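Local coordinates for protein dioxygenase (Pseudomonas brassicacearum, PDB 5V2D) that probably cleaves the central double bond of lignostilbenes with molecular oxygen, using a bound non-haem iron ion, at residues A[246-256]-A[271-282]. Residues are numbered along the deposited sequence; the frame is centred on the assembly and turned at random.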
loop_
_atom_site.group_PDB
_atom_site.type_symbol
_atom_site.label_atom_id
_atom_site.label_comp_id
_atom_site.label_asym_id
_atom_site.label_seq_id
_atom_site.Cartn_x
_atom_site.Cartn_y
_atom_site.Cartn_z
ATOM N N ARG A 246 17.808 10.901 10.650
ATOM C CA ARG A 246 17.689 11.317 12.028
ATOM C C ARG A 246 16.292 11.474 12.582
ATOM O O ARG A 246 16.162 11.697 13.786
ATOM C CB ARG A 246 18.469 12.641 12.217
ATOM C CG ARG A 246 20.007 12.423 12.165
ATOM C CD ARG A 246 20.702 13.704 11.773
ATOM N NE ARG A 246 20.500 14.041 10.347
ATOM C CZ ARG A 246 21.261 13.669 9.317
ATOM N NH1 ARG A 246 22.324 12.898 9.473
ATOM N NH2 ARG A 246 20.929 14.051 8.070
ATOM N N TYR A 247 15.245 11.407 11.743
ATOM C CA TYR A 247 13.889 11.684 12.219
ATOM C C TYR A 247 12.889 10.665 11.678
ATOM O O TYR A 247 13.141 9.968 10.700
ATOM C CB TYR A 247 13.415 13.069 11.795
ATOM C CG TYR A 247 14.206 14.134 12.465
ATOM C CD1 TYR A 247 13.937 14.524 13.770
ATOM C CD2 TYR A 247 15.298 14.698 11.811
ATOM C CE1 TYR A 247 14.733 15.427 14.408
ATOM C CE2 TYR A 247 16.121 15.633 12.450
ATOM C CZ TYR A 247 15.806 16.006 13.733
ATOM O OH TYR A 247 16.546 16.904 14.385
ATOM N N VAL A 248 11.745 10.612 12.343
ATOM C CA VAL A 248 10.576 9.862 11.909
ATOM C C VAL A 248 9.417 10.863 11.897
ATOM O O VAL A 248 9.326 11.692 12.771
ATOM C CB VAL A 248 10.345 8.748 12.916
ATOM C CG1 VAL A 248 9.042 8.046 12.674
ATOM C CG2 VAL A 248 11.470 7.747 12.788
ATOM N N VAL A 249 8.527 10.777 10.904
ATOM C CA VAL A 249 7.362 11.630 10.778
ATOM C C VAL A 249 6.115 10.756 10.624
ATOM O O VAL A 249 6.077 9.868 9.748
ATOM C CB VAL A 249 7.470 12.538 9.552
ATOM C CG1 VAL A 249 6.248 13.449 9.445
ATOM C CG2 VAL A 249 8.754 13.351 9.635
ATOM N N PHE A 250 5.120 10.999 11.473
ATOM C CA PHE A 250 3.818 10.300 11.442
ATOM C C PHE A 250 2.770 11.294 10.878
ATOM O O PHE A 250 2.423 12.261 11.532
ATOM C CB PHE A 250 3.370 9.982 12.831
ATOM C CG PHE A 250 4.180 8.935 13.526
ATOM C CD1 PHE A 250 5.475 9.201 13.943
ATOM C CD2 PHE A 250 3.554 7.763 13.979
ATOM C CE1 PHE A 250 6.240 8.237 14.613
ATOM C CE2 PHE A 250 4.280 6.764 14.710
ATOM C CZ PHE A 250 5.633 7.019 15.021
ATOM N N PRO A 251 2.242 11.029 9.702
ATOM C CA PRO A 251 1.157 11.880 9.164
ATOM C C PRO A 251 -0.182 11.343 9.661
ATOM O O PRO A 251 -0.628 10.251 9.288
ATOM C CB PRO A 251 1.310 11.755 7.630
ATOM C CG PRO A 251 2.534 10.876 7.444
ATOM C CD PRO A 251 2.755 10.109 8.687
ATOM N N LEU A 252 -0.878 12.107 10.480
ATOM C CA LEU A 252 -2.217 11.752 10.931
ATOM C C LEU A 252 -3.234 12.312 9.955
ATOM O O LEU A 252 -3.420 13.530 9.848
ATOM C CB LEU A 252 -2.530 12.336 12.335
ATOM C CG LEU A 252 -2.039 11.438 13.453
ATOM C CD1 LEU A 252 -0.529 11.445 13.435
ATOM C CD2 LEU A 252 -2.546 11.896 14.776
ATOM N N ILE A 253 -3.864 11.417 9.236
ATOM C CA ILE A 253 -4.907 11.729 8.273
ATOM C C ILE A 253 -6.193 12.086 9.070
ATOM O O ILE A 253 -6.451 11.450 10.110
ATOM C CB ILE A 253 -5.145 10.498 7.402
ATOM C CG1 ILE A 253 -3.878 10.185 6.578
ATOM C CG2 ILE A 253 -6.329 10.690 6.459
ATOM C CD1 ILE A 253 -3.865 8.760 6.000
ATOM N N PRO A 254 -6.972 13.094 8.616
ATOM C CA PRO A 254 -8.176 13.471 9.371
ATOM C C PRO A 254 -9.350 12.478 9.294
ATOM O O PRO A 254 -10.506 12.892 9.088
ATOM C CB PRO A 254 -8.632 14.824 8.731
ATOM C CG PRO A 254 -7.581 15.229 7.824
ATOM C CD PRO A 254 -6.664 14.048 7.543
ATOM N N LEU A 255 -9.062 11.209 9.494
ATOM C CA LEU A 255 -10.017 10.138 9.587
ATOM C C LEU A 255 -9.948 9.675 11.041
ATOM O O LEU A 255 -8.914 9.060 11.434
ATOM C CB LEU A 255 -9.580 8.977 8.703
ATOM C CG LEU A 255 -9.867 9.121 7.241
ATOM C CD1 LEU A 255 -9.195 8.030 6.438
ATOM C CD2 LEU A 255 -11.375 9.124 6.951
ATOM N N THR A 256 -11.008 9.909 11.832
ATOM C CA THR A 256 -10.980 9.621 13.277
ATOM C C THR A 256 -11.798 8.436 13.665
ATOM O O THR A 256 -12.721 8.043 12.957
ATOM C CB THR A 256 -11.451 10.844 14.126
ATOM O OG1 THR A 256 -12.735 11.292 13.679
ATOM C CG2 THR A 256 -10.496 11.965 13.917
ATOM N N TRP A 271 -14.373 10.794 8.229
ATOM C CA TRP A 271 -13.692 12.030 7.784
ATOM C C TRP A 271 -14.181 13.245 8.546
ATOM O O TRP A 271 -15.373 13.362 8.773
ATOM C CB TRP A 271 -13.955 12.225 6.318
ATOM C CG TRP A 271 -13.271 13.409 5.730
ATOM C CD1 TRP A 271 -13.844 14.597 5.382
ATOM C CD2 TRP A 271 -11.919 13.488 5.380
ATOM N NE1 TRP A 271 -12.918 15.414 4.868
ATOM C CE2 TRP A 271 -11.714 14.764 4.837
ATOM C CE3 TRP A 271 -10.831 12.574 5.446
ATOM C CZ2 TRP A 271 -10.468 15.184 4.356
ATOM C CZ3 TRP A 271 -9.586 13.016 4.973
ATOM C CH2 TRP A 271 -9.421 14.300 4.457
ATOM N N GLN A 272 -13.234 14.082 8.956
ATOM C CA GLN A 272 -13.466 15.331 9.690
ATOM C C GLN A 272 -12.955 16.444 8.775
ATOM O O GLN A 272 -11.781 16.585 8.583
ATOM C CB GLN A 272 -12.728 15.335 10.991
ATOM C CG GLN A 272 -13.004 14.116 11.881
ATOM C CD GLN A 272 -14.486 13.900 12.166
ATOM O OE1 GLN A 272 -15.120 14.825 12.442
ATOM N NE2 GLN A 272 -15.010 12.696 12.045
ATOM N N PRO A 273 -13.861 17.182 8.119
ATOM C CA PRO A 273 -13.427 18.188 7.148
ATOM C C PRO A 273 -12.829 19.490 7.727
ATOM O O PRO A 273 -12.324 20.299 7.013
ATOM C CB PRO A 273 -14.732 18.513 6.398
ATOM C CG PRO A 273 -15.783 18.332 7.442
ATOM C CD PRO A 273 -15.334 17.098 8.178
ATOM N N ASP A 274 -12.845 19.644 9.028
ATOM C CA ASP A 274 -12.417 20.872 9.704
ATOM C C ASP A 274 -11.315 20.538 10.709
ATOM O O ASP A 274 -11.185 21.165 11.731
ATOM C CB ASP A 274 -13.646 21.466 10.441
ATOM C CG ASP A 274 -14.295 20.474 11.387
ATOM O OD1 ASP A 274 -14.002 19.197 11.351
ATOM O OD2 ASP A 274 -15.115 20.980 12.180
ATOM N N LEU A 275 -10.538 19.506 10.432
ATOM C CA LEU A 275 -9.445 19.046 11.304
ATOM C C LEU A 275 -8.152 19.183 10.504
ATOM O O LEU A 275 -8.026 18.597 9.439
ATOM C CB LEU A 275 -9.572 17.577 11.585
ATOM C CG LEU A 275 -9.576 16.973 12.947
ATOM C CD1 LEU A 275 -9.124 15.518 12.794
ATOM C CD2 LEU A 275 -8.837 17.725 14.024
ATOM N N PRO A 276 -7.206 19.943 11.007
ATOM C CA PRO A 276 -5.928 20.044 10.289
ATOM C C PRO A 276 -5.233 18.660 10.093
ATOM O O PRO A 276 -5.277 17.792 10.954
ATOM C CB PRO A 276 -5.110 20.960 11.181
ATOM C CG PRO A 276 -6.099 21.772 11.980
ATOM C CD PRO A 276 -7.281 20.860 12.178
ATOM N N GLN A 277 -4.635 18.496 8.933
ATOM C CA GLN A 277 -3.618 17.468 8.734
ATOM C C GLN A 277 -2.620 17.689 9.854
ATOM O O GLN A 277 -2.242 18.827 10.146
ATOM C CB GLN A 277 -2.994 17.615 7.349
ATOM C CG GLN A 277 -3.904 17.144 6.223
ATOM C CD GLN A 277 -3.336 17.488 4.875
ATOM O OE1 GLN A 277 -2.639 16.693 4.271
ATOM N NE2 GLN A 277 -3.557 18.698 4.432
ATOM N N LEU A 278 -2.234 16.638 10.532
ATOM C CA LEU A 278 -1.303 16.775 11.660
ATOM C C LEU A 278 -0.073 15.871 11.383
ATOM O O LEU A 278 -0.198 14.808 10.778
ATOM C CB LEU A 278 -2.062 16.370 12.879
ATOM C CG LEU A 278 -1.654 16.799 14.228
ATOM C CD1 LEU A 278 -1.492 18.299 14.391
ATOM C CD2 LEU A 278 -2.636 16.271 15.272
ATOM N N PHE A 279 1.104 16.300 11.827
ATOM C CA PHE A 279 2.338 15.530 11.685
ATOM C C PHE A 279 3.085 15.523 13.010
ATOM O O PHE A 279 3.347 16.624 13.579
ATOM C CB PHE A 279 3.222 16.176 10.628
ATOM C CG PHE A 279 2.567 16.275 9.277
ATOM C CD1 PHE A 279 1.740 17.353 8.948
ATOM C CD2 PHE A 279 2.746 15.257 8.345
ATOM C CE1 PHE A 279 1.149 17.460 7.730
ATOM C CE2 PHE A 279 2.170 15.352 7.093
ATOM C CZ PHE A 279 1.389 16.447 6.765
ATOM N N ALA A 280 3.445 14.342 13.496
ATOM C CA ALA A 280 4.366 14.214 14.614
ATOM C C ALA A 280 5.770 13.952 14.085
ATOM O O ALA A 280 5.975 13.078 13.269
ATOM C CB ALA A 280 3.942 13.070 15.490
ATOM N N VAL A 281 6.756 14.711 14.539
ATOM C CA VAL A 281 8.125 14.580 14.077
ATOM C C VAL A 281 8.970 14.335 15.300
ATOM O O VAL A 281 8.848 15.052 16.291
ATOM C CB VAL A 281 8.604 15.874 13.404
ATOM C CG1 VAL A 281 10.047 15.743 13.003
ATOM C CG2 VAL A 281 7.740 16.298 12.248
ATOM N N VAL A 282 9.703 13.242 15.301
ATOM C CA VAL A 282 10.463 12.865 16.444
ATOM C C VAL A 282 11.832 12.342 16.054
ATOM O O VAL A 282 11.955 11.668 15.034
ATOM C CB VAL A 282 9.675 11.830 17.273
ATOM C CG1 VAL A 282 9.436 10.515 16.554
ATOM C CG2 VAL A 282 10.387 11.589 18.581
HETATM O O HOH W 1 -5.559 14.873 11.404
#
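Val248, Phe250 and Leu252 pair with Val282, Ala280 and Leu278 in an antiparallel ladder, joining the two middle strands of a four-stranded sheet. Its four antiparallel strands, in chain order, are consistent with one blade of the beta-propeller known in this family. The paired strands run at 163°. Bonds are regular at the Val248 end, where Val248 N reaches Val282 O at 2.9 Å. At the other end Leu252 N holds Leu278 O at 2.8 Å. The return bond, Leu278 N to Leu252 O, is weak at 3.4 Å. There a water donates to both Leu252 O and Pro276 O.

On one face Val249 lies alongside Val281, both pointing the same way. Next to them Pro251 CB touches Phe279 CE2 at 3.7 Å. With its CG beside the backbone N (chi1 -59°), the Phe279 ring also meets Val249 CG1, and beyond the blade it meets Trp350 and Phe352.

Past the ladder, Pro254 centres an inverse gamma turn, and its O accepts Gln272 N at 3.0 Å. The same oxygen sits 3.5 Å above the plane of the Trp271 ring, toward its rim. Pro254 CG packs against Trp271 CH2 at 3.9 Å, while Leu255 CD2 comes in at the ring edge, in plane. Trp271 NE1 is hydrogen-bonded to Asp299 OD1. Replacing Trp271 by an alanine is likely to leave Pro254 and Leu255 without their flat partner, and Asp299 without its indole donor. The side chain of Ile253 is about 9 Å from the bound iron. Backbone bonds thus set the register, and apolar side chains fill this buried contact.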